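Local coordinates for protein putative polyketide synthase (Brevibacillus brevis, PDB 6HP2) that is the O-methyltransferase domain of a polyketide synthase multienzyme, binds S-adenosyl-L-homocysteine, and probably acts in biosynthesis of the antibiotic bacillaene, at residues 88-102 / 155-169. Residues are numbered along the deposited sequence; the frame is centred on the assembly and turned at random.
Sequences FCKENFSRVQKVLDF and SSKDAFPDLYDMIVG. With SAH (S-adenosyl-L-homocysteine), chain B.
Leu-100 fills the corner made by two aromatic rings at the core of this Rossmann-like methyltransferase fold, where strand 98-101 runs parallel to strand 166-169 in the central sheet. Its CB sits over the centre of the Tyr-164 ring, 3.5 Å from the centroid, and its CD2 presses on the middle of the Phe-160 face, a pair of CH-pi contacts. CG lies anti to the backbone N (chi1 165°), which carries the CD2 branch on from the tyrosine to the phenylalanine. Leu-100 N donates to Met-166 O, Val-168 N to Leu-100 O and Phe-102 N to Val-168 O, the alternating ladder of parallel strands.

The sheet face carrying Val-99 and Met-166 is filled differently. Met-166 runs out extended, which brings SD to the edge of the Phe-88 ring, in its plane, 3.6 Å from CE1, a Met-aromatic contact; the bend at chi3 (-66°) then turns the methyl CE into a pocket formed by Glu-91 CB and CG, Val-96 CG2 and one face of Phe-93. Leu-197 of the adjoining strand also touches Met-166.

Where strand 98-101 begins, Asp-165 OD2 accepts hydrogen bonds from Gln-97 N (2.8 Å) and Lys-98 N, which come from opposite faces of its carboxylate plane, while Lys-98 extends to a salt bridge from NZ to Asp-162 OD2 (2.9 Å).

Beyond the other end, the Phe-102 ring takes Gly-169 CA over one face and Ile-167 CG2 at its edge, 3.5 Å from CD2. Here the contact reaches the S-adenosyl-L-homocysteine pocket: Ser-155 N donates almost straight (174°) to adenine N1, and Ser-155 OG donates to a lone pair of Phe-102 O, in the carbonyl plane, at 2.6 Å.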
loop_
_atom_site.group_PDB
_atom_site.type_symbol
_atom_site.label_atom_id
_atom_site.label_comp_id
_atom_site.label_asym_id
_atom_site.label_seq_id
_atom_site.Cartn_x
_atom_site.Cartn_y
_atom_site.Cartn_z
ATOM N N PHE A 88 2.854 6.101 -7.581
ATOM C CA PHE A 88 1.987 6.519 -8.666
ATOM C C PHE A 88 2.706 7.259 -9.814
ATOM O O PHE A 88 2.052 7.633 -10.803
ATOM C CB PHE A 88 0.854 7.389 -8.126
ATOM C CG PHE A 88 -0.267 6.599 -7.394
ATOM C CD1 PHE A 88 -1.255 5.953 -8.100
ATOM C CD2 PHE A 88 -0.336 6.590 -6.010
ATOM C CE1 PHE A 88 -2.246 5.273 -7.490
ATOM C CE2 PHE A 88 -1.329 5.904 -5.355
ATOM C CZ PHE A 88 -2.297 5.232 -6.093
ATOM N N CYS A 89 3.999 7.508 -9.718
ATOM C CA CYS A 89 4.598 8.552 -10.565
ATOM C C CYS A 89 4.900 8.125 -12.003
ATOM O O CYS A 89 5.408 8.966 -12.785
ATOM C CB CYS A 89 5.885 9.086 -9.942
ATOM S SG CYS A 89 7.305 7.970 -10.052
ATOM N N LYS A 90 4.583 6.874 -12.386
ATOM C CA LYS A 90 4.699 6.434 -13.778
ATOM C C LYS A 90 3.338 6.345 -14.469
ATOM O O LYS A 90 3.272 5.964 -15.606
ATOM C CB LYS A 90 5.390 5.053 -13.899
ATOM C CG LYS A 90 6.790 5.032 -13.328
ATOM C CD LYS A 90 7.751 5.876 -14.095
ATOM C CE LYS A 90 9.188 5.807 -13.477
ATOM N NZ LYS A 90 9.765 4.442 -13.496
ATOM N N GLU A 91 2.248 6.646 -13.793
ATOM C CA GLU A 91 0.917 6.486 -14.346
ATOM C C GLU A 91 0.495 7.754 -15.061
ATOM O O GLU A 91 0.916 8.855 -14.705
ATOM C CB GLU A 91 -0.057 6.160 -13.217
ATOM C CG GLU A 91 0.462 5.014 -12.352
ATOM C CD GLU A 91 0.961 3.809 -13.183
ATOM O OE1 GLU A 91 0.198 3.355 -14.082
ATOM O OE2 GLU A 91 2.130 3.331 -12.938
ATOM N N ASN A 92 -0.275 7.581 -16.113
ATOM C CA ASN A 92 -0.884 8.676 -16.872
ATOM C C ASN A 92 -2.359 8.714 -16.488
ATOM O O ASN A 92 -3.157 7.879 -16.958
ATOM C CB ASN A 92 -0.714 8.475 -18.380
ATOM C CG ASN A 92 -1.351 9.570 -19.177
ATOM O OD1 ASN A 92 -2.136 10.303 -18.653
ATOM N ND2 ASN A 92 -1.021 9.672 -20.461
ATOM N N PHE A 93 -2.722 9.659 -15.609
ATOM C CA PHE A 93 -4.099 9.678 -15.129
ATOM C C PHE A 93 -5.048 10.237 -16.184
ATOM O O PHE A 93 -6.270 10.060 -16.072
ATOM C CB PHE A 93 -4.220 10.497 -13.849
ATOM C CG PHE A 93 -3.752 9.797 -12.656
ATOM C CD1 PHE A 93 -2.400 9.737 -12.351
ATOM C CD2 PHE A 93 -4.651 9.210 -11.779
ATOM C CE1 PHE A 93 -1.945 9.087 -11.228
ATOM C CE2 PHE A 93 -4.172 8.555 -10.643
ATOM C CZ PHE A 93 -2.833 8.501 -10.370
ATOM N N SER A 94 -4.510 10.885 -17.213
ATOM C CA SER A 94 -5.376 11.316 -18.313
ATOM C C SER A 94 -5.930 10.128 -19.084
ATOM O O SER A 94 -7.049 10.192 -19.598
ATOM C CB SER A 94 -4.614 12.269 -19.240
ATOM O OG SER A 94 -5.376 12.592 -20.378
ATOM N N ARG A 95 -5.182 9.036 -19.167
ATOM C CA ARG A 95 -5.635 7.828 -19.853
ATOM C C ARG A 95 -6.577 6.987 -18.989
ATOM O O ARG A 95 -7.391 6.230 -19.511
ATOM C CB ARG A 95 -4.411 6.967 -20.231
ATOM C CG ARG A 95 -4.722 5.685 -20.957
ATOM C CD ARG A 95 -5.257 5.991 -22.341
ATOM N NE ARG A 95 -4.184 6.267 -23.292
ATOM C CZ ARG A 95 -4.379 6.647 -24.548
ATOM N NH1 ARG A 95 -5.607 6.845 -25.009
ATOM N NH2 ARG A 95 -3.344 6.849 -25.336
ATOM N N VAL A 96 -6.448 7.068 -17.676
ATOM C CA VAL A 96 -7.256 6.251 -16.782
ATOM C C VAL A 96 -8.700 6.750 -16.764
ATOM O O VAL A 96 -8.971 7.956 -16.691
ATOM C CB VAL A 96 -6.623 6.298 -15.388
ATOM C CG1 VAL A 96 -7.546 5.627 -14.341
ATOM C CG2 VAL A 96 -5.236 5.610 -15.401
ATOM N N GLN A 97 -9.643 5.811 -16.835
ATOM C CA GLN A 97 -11.040 6.122 -16.609
ATOM C C GLN A 97 -11.601 5.544 -15.315
ATOM O O GLN A 97 -12.552 6.131 -14.765
ATOM C CB GLN A 97 -11.914 5.622 -17.766
ATOM C CG GLN A 97 -11.431 6.080 -19.127
ATOM C CD GLN A 97 -12.229 7.259 -19.635
ATOM O OE1 GLN A 97 -12.247 8.329 -19.015
ATOM N NE2 GLN A 97 -12.913 7.067 -20.749
ATOM N N LYS A 98 -11.057 4.420 -14.827
ATOM C CA LYS A 98 -11.627 3.677 -13.713
ATOM C C LYS A 98 -10.500 3.114 -12.859
ATOM O O LYS A 98 -9.582 2.465 -13.364
ATOM C CB LYS A 98 -12.531 2.529 -14.160
ATOM C CG LYS A 98 -13.886 3.016 -14.815
ATOM C CD LYS A 98 -14.692 1.848 -15.300
ATOM C CE LYS A 98 -16.092 2.316 -15.725
ATOM N NZ LYS A 98 -16.851 1.251 -16.425
ATOM N N VAL A 99 -10.627 3.331 -11.585
ATOM C CA VAL A 99 -9.642 2.955 -10.583
ATOM C C VAL A 99 -10.353 2.149 -9.510
ATOM O O VAL A 99 -11.445 2.517 -9.051
ATOM C CB VAL A 99 -8.954 4.194 -9.950
ATOM C CG1 VAL A 99 -8.040 3.730 -8.782
ATOM C CG2 VAL A 99 -8.133 4.954 -11.045
ATOM N N LEU A 100 -9.679 1.109 -9.041
ATOM C CA LEU A 100 -10.124 0.336 -7.882
ATOM C C LEU A 100 -9.048 0.331 -6.809
ATOM O O LEU A 100 -7.858 0.103 -7.084
ATOM C CB LEU A 100 -10.491 -1.124 -8.275
ATOM C CG LEU A 100 -10.646 -2.178 -7.189
ATOM C CD1 LEU A 100 -11.971 -1.922 -6.483
ATOM C CD2 LEU A 100 -10.594 -3.585 -7.761
ATOM N N ASP A 101 -9.485 0.510 -5.560
ATOM C CA ASP A 101 -8.655 0.372 -4.344
ATOM C C ASP A 101 -9.223 -0.816 -3.605
ATOM O O ASP A 101 -10.330 -0.694 -3.057
ATOM C CB ASP A 101 -8.739 1.654 -3.498
ATOM C CG ASP A 101 -7.926 1.594 -2.236
ATOM O OD1 ASP A 101 -7.699 0.480 -1.721
ATOM O OD2 ASP A 101 -7.464 2.669 -1.752
ATOM N N PHE A 102 -8.492 -1.976 -3.591
ATOM C CA PHE A 102 -9.127 -3.195 -3.083
ATOM C C PHE A 102 -8.972 -3.390 -1.567
ATOM O O PHE A 102 -9.365 -4.437 -1.058
ATOM C CB PHE A 102 -8.676 -4.431 -3.827
ATOM C CG PHE A 102 -7.226 -4.743 -3.754
ATOM C CD1 PHE A 102 -6.730 -5.500 -2.704
ATOM C CD2 PHE A 102 -6.397 -4.451 -4.838
ATOM C CE1 PHE A 102 -5.389 -5.908 -2.651
ATOM C CE2 PHE A 102 -5.057 -4.864 -4.835
ATOM C CZ PHE A 102 -4.529 -5.597 -3.706
ATOM N N SER A 155 -12.309 -8.584 -0.760
ATOM C CA SER A 155 -11.690 -8.597 -2.068
ATOM C C SER A 155 -11.172 -9.984 -2.468
ATOM O O SER A 155 -10.787 -10.170 -3.633
ATOM C CB SER A 155 -10.536 -7.620 -2.087
ATOM O OG SER A 155 -10.925 -6.326 -1.833
ATOM N N SER A 156 -11.160 -10.957 -1.554
ATOM C CA SER A 156 -10.767 -12.329 -1.857
ATOM C C SER A 156 -11.950 -13.212 -2.166
ATOM O O SER A 156 -11.762 -14.397 -2.460
ATOM C CB SER A 156 -9.949 -12.941 -0.688
ATOM O OG SER A 156 -10.737 -13.212 0.449
ATOM N N LYS A 157 -13.166 -12.680 -2.111
ATOM C CA LYS A 157 -14.356 -13.508 -2.287
ATOM C C LYS A 157 -15.431 -12.825 -3.136
ATOM O O LYS A 157 -16.085 -13.478 -3.953
ATOM C CB LYS A 157 -14.986 -13.870 -0.951
ATOM C CG LYS A 157 -14.080 -14.684 -0.038
ATOM C CD LYS A 157 -14.812 -15.212 1.171
ATOM C CE LYS A 157 -13.855 -15.934 2.120
ATOM N NZ LYS A 157 -13.001 -16.966 1.451
ATOM N N ASP A 158 -15.648 -11.525 -2.921
ATOM C CA ASP A 158 -16.644 -10.763 -3.681
ATOM C C ASP A 158 -16.026 -10.203 -4.960
ATOM O O ASP A 158 -15.059 -9.442 -4.894
ATOM C CB ASP A 158 -17.186 -9.631 -2.826
ATOM C CG ASP A 158 -17.878 -10.136 -1.544
ATOM O OD1 ASP A 158 -18.802 -10.949 -1.661
ATOM O OD2 ASP A 158 -17.461 -9.754 -0.445
ATOM N N ALA A 159 -16.612 -10.538 -6.108
ATOM C CA ALA A 159 -16.055 -10.112 -7.386
ATOM C C ALA A 159 -16.094 -8.595 -7.477
ATOM O O ALA A 159 -17.067 -7.972 -7.072
ATOM C CB ALA A 159 -16.844 -10.727 -8.553
ATOM N N PHE A 160 -15.001 -7.992 -7.913
ATOM C CA PHE A 160 -14.988 -6.548 -8.133
ATOM C C PHE A 160 -16.008 -6.218 -9.233
ATOM O O PHE A 160 -16.228 -7.030 -10.139
ATOM C CB PHE A 160 -13.596 -6.040 -8.549
ATOM C CG PHE A 160 -12.500 -6.339 -7.607
ATOM C CD1 PHE A 160 -12.622 -6.091 -6.269
ATOM C CD2 PHE A 160 -11.288 -6.850 -8.066
ATOM C CE1 PHE A 160 -11.594 -6.344 -5.448
ATOM C CE2 PHE A 160 -10.285 -7.117 -7.217
ATOM C CZ PHE A 160 -10.414 -6.846 -5.908
ATOM N N PRO A 161 -16.740 -5.109 -9.118
ATOM C CA PRO A 161 -17.912 -4.938 -9.977
ATOM C C PRO A 161 -17.603 -4.485 -11.382
ATOM O O PRO A 161 -18.473 -4.635 -12.237
ATOM C CB PRO A 161 -18.752 -3.898 -9.229
ATOM C CG PRO A 161 -17.777 -3.136 -8.442
ATOM C CD PRO A 161 -16.690 -4.101 -8.059
ATOM N N ASP A 162 -16.402 -3.994 -11.677
ATOM C CA ASP A 162 -16.162 -3.351 -12.976
ATOM C C ASP A 162 -14.810 -3.790 -13.533
ATOM O O ASP A 162 -14.140 -4.673 -13.002
ATOM C CB ASP A 162 -16.244 -1.831 -12.826
ATOM C CG ASP A 162 -16.826 -1.143 -14.059
ATOM O OD1 ASP A 162 -16.689 -1.669 -15.167
ATOM O OD2 ASP A 162 -17.402 -0.058 -13.898
ATOM N N LEU A 163 -14.424 -3.185 -14.654
ATOM C CA LEU A 163 -13.105 -3.357 -15.247
ATOM C C LEU A 163 -12.346 -2.066 -15.042
ATOM O O LEU A 163 -12.928 -0.982 -15.169
ATOM C CB LEU A 163 -13.188 -3.690 -16.727
ATOM C CG LEU A 163 -13.447 -5.146 -17.131
ATOM C CD1 LEU A 163 -12.202 -5.988 -16.897
ATOM C CD2 LEU A 163 -14.614 -5.732 -16.387
ATOM N N TYR A 164 -11.079 -2.185 -14.667
ATOM C CA TYR A 164 -10.287 -1.045 -14.193
ATOM C C TYR A 164 -8.997 -0.852 -14.979
ATOM O O TYR A 164 -8.329 -1.803 -15.350
ATOM C CB TYR A 164 -9.950 -1.165 -12.697
ATOM C CG TYR A 164 -11.206 -1.342 -11.868
ATOM C CD1 TYR A 164 -11.960 -0.250 -11.489
ATOM C CD2 TYR A 164 -11.673 -2.628 -11.530
ATOM C CE1 TYR A 164 -13.137 -0.413 -10.750
ATOM C CE2 TYR A 164 -12.864 -2.786 -10.746
ATOM C CZ TYR A 164 -13.570 -1.694 -10.394
ATOM O OH TYR A 164 -14.751 -1.872 -9.677
ATOM N N ASP A 165 -8.623 0.406 -15.175
ATOM C CA ASP A 165 -7.331 0.734 -15.741
ATOM C C ASP A 165 -6.236 0.701 -14.692
ATOM O O ASP A 165 -5.063 0.514 -15.020
ATOM C CB ASP A 165 -7.424 2.115 -16.375
ATOM C CG ASP A 165 -8.572 2.213 -17.335
ATOM O OD1 ASP A 165 -8.607 1.373 -18.274
ATOM O OD2 ASP A 165 -9.491 3.076 -17.097
ATOM N N MET A 166 -6.582 0.922 -13.431
ATOM C CA MET A 166 -5.599 0.891 -12.363
ATOM C C MET A 166 -6.219 0.239 -11.150
ATOM O O MET A 166 -7.363 0.569 -10.793
ATOM C CB MET A 166 -5.161 2.321 -12.056
ATOM C CG MET A 166 -4.080 2.416 -10.985
ATOM S SD MET A 166 -3.741 4.171 -10.606
ATOM C CE MET A 166 -3.067 4.698 -12.147
ATOM N N ILE A 167 -5.478 -0.699 -10.532
ATOM C CA ILE A 167 -5.934 -1.377 -9.338
ATOM C C ILE A 167 -4.855 -1.178 -8.268
ATOM O O ILE A 167 -3.661 -1.413 -8.521
ATOM C CB ILE A 167 -6.202 -2.871 -9.603
ATOM C CG1 ILE A 167 -7.308 -3.027 -10.591
ATOM C CG2 ILE A 167 -6.512 -3.606 -8.276
ATOM C CD1 ILE A 167 -7.766 -4.450 -10.949
ATOM N N VAL A 168 -5.274 -0.735 -7.080
ATOM C CA VAL A 168 -4.367 -0.227 -6.077
ATOM C C VAL A 168 -4.573 -1.045 -4.813
ATOM O O VAL A 168 -5.720 -1.197 -4.350
ATOM C CB VAL A 168 -4.608 1.273 -5.830
ATOM C CG1 VAL A 168 -3.720 1.747 -4.675
ATOM C CG2 VAL A 168 -4.332 2.044 -7.051
ATOM N N GLY A 169 -3.470 -1.591 -4.270
ATOM C CA GLY A 169 -3.528 -2.226 -2.947
ATOM C C GLY A 169 -2.385 -1.796 -2.061
ATOM O O GLY A 169 -1.275 -2.364 -2.137
HETATM N N SAH B . -4.922 1.309 1.737
HETATM C CA SAH B . -5.362 2.068 2.903
HETATM C CB SAH B . -5.644 1.169 4.100
HETATM C CG SAH B . -4.575 0.140 4.420
HETATM S SD SAH B . -4.942 -0.714 5.982
HETATM C C SAH B . -4.296 3.088 3.218
HETATM O O SAH B . -4.445 3.878 4.150
HETATM O OXT SAH B . -3.285 3.133 2.524
HETATM C "C5'" SAH B . -5.517 -2.275 5.272
HETATM C "C4'" SAH B . -6.865 -2.131 4.569
HETATM O "O4'" SAH B . -7.169 -3.380 3.909
HETATM C "C3'" SAH B . -8.034 -1.949 5.593
HETATM O "O3'" SAH B . -8.877 -0.945 5.008
HETATM C "C2'" SAH B . -8.754 -3.294 5.660
HETATM O "O2'" SAH B . -10.121 -3.226 5.941
HETATM C "C1'" SAH B . -8.484 -3.813 4.230
HETATM N N9 SAH B . -8.610 -5.255 4.034
HETATM C C8 SAH B . -7.945 -6.260 4.677
HETATM N N7 SAH B . -8.430 -7.410 4.198
HETATM C C5 SAH B . -9.337 -7.144 3.229
HETATM C C6 SAH B . -10.138 -7.933 2.412
HETATM N N6 SAH B . -10.106 -9.264 2.394
HETATM N N1 SAH B . -10.958 -7.326 1.507
HETATM C C2 SAH B . -11.078 -5.949 1.463
HETATM N N3 SAH B . -10.306 -5.182 2.298
HETATM C C4 SAH B . -9.494 -5.771 3.184
#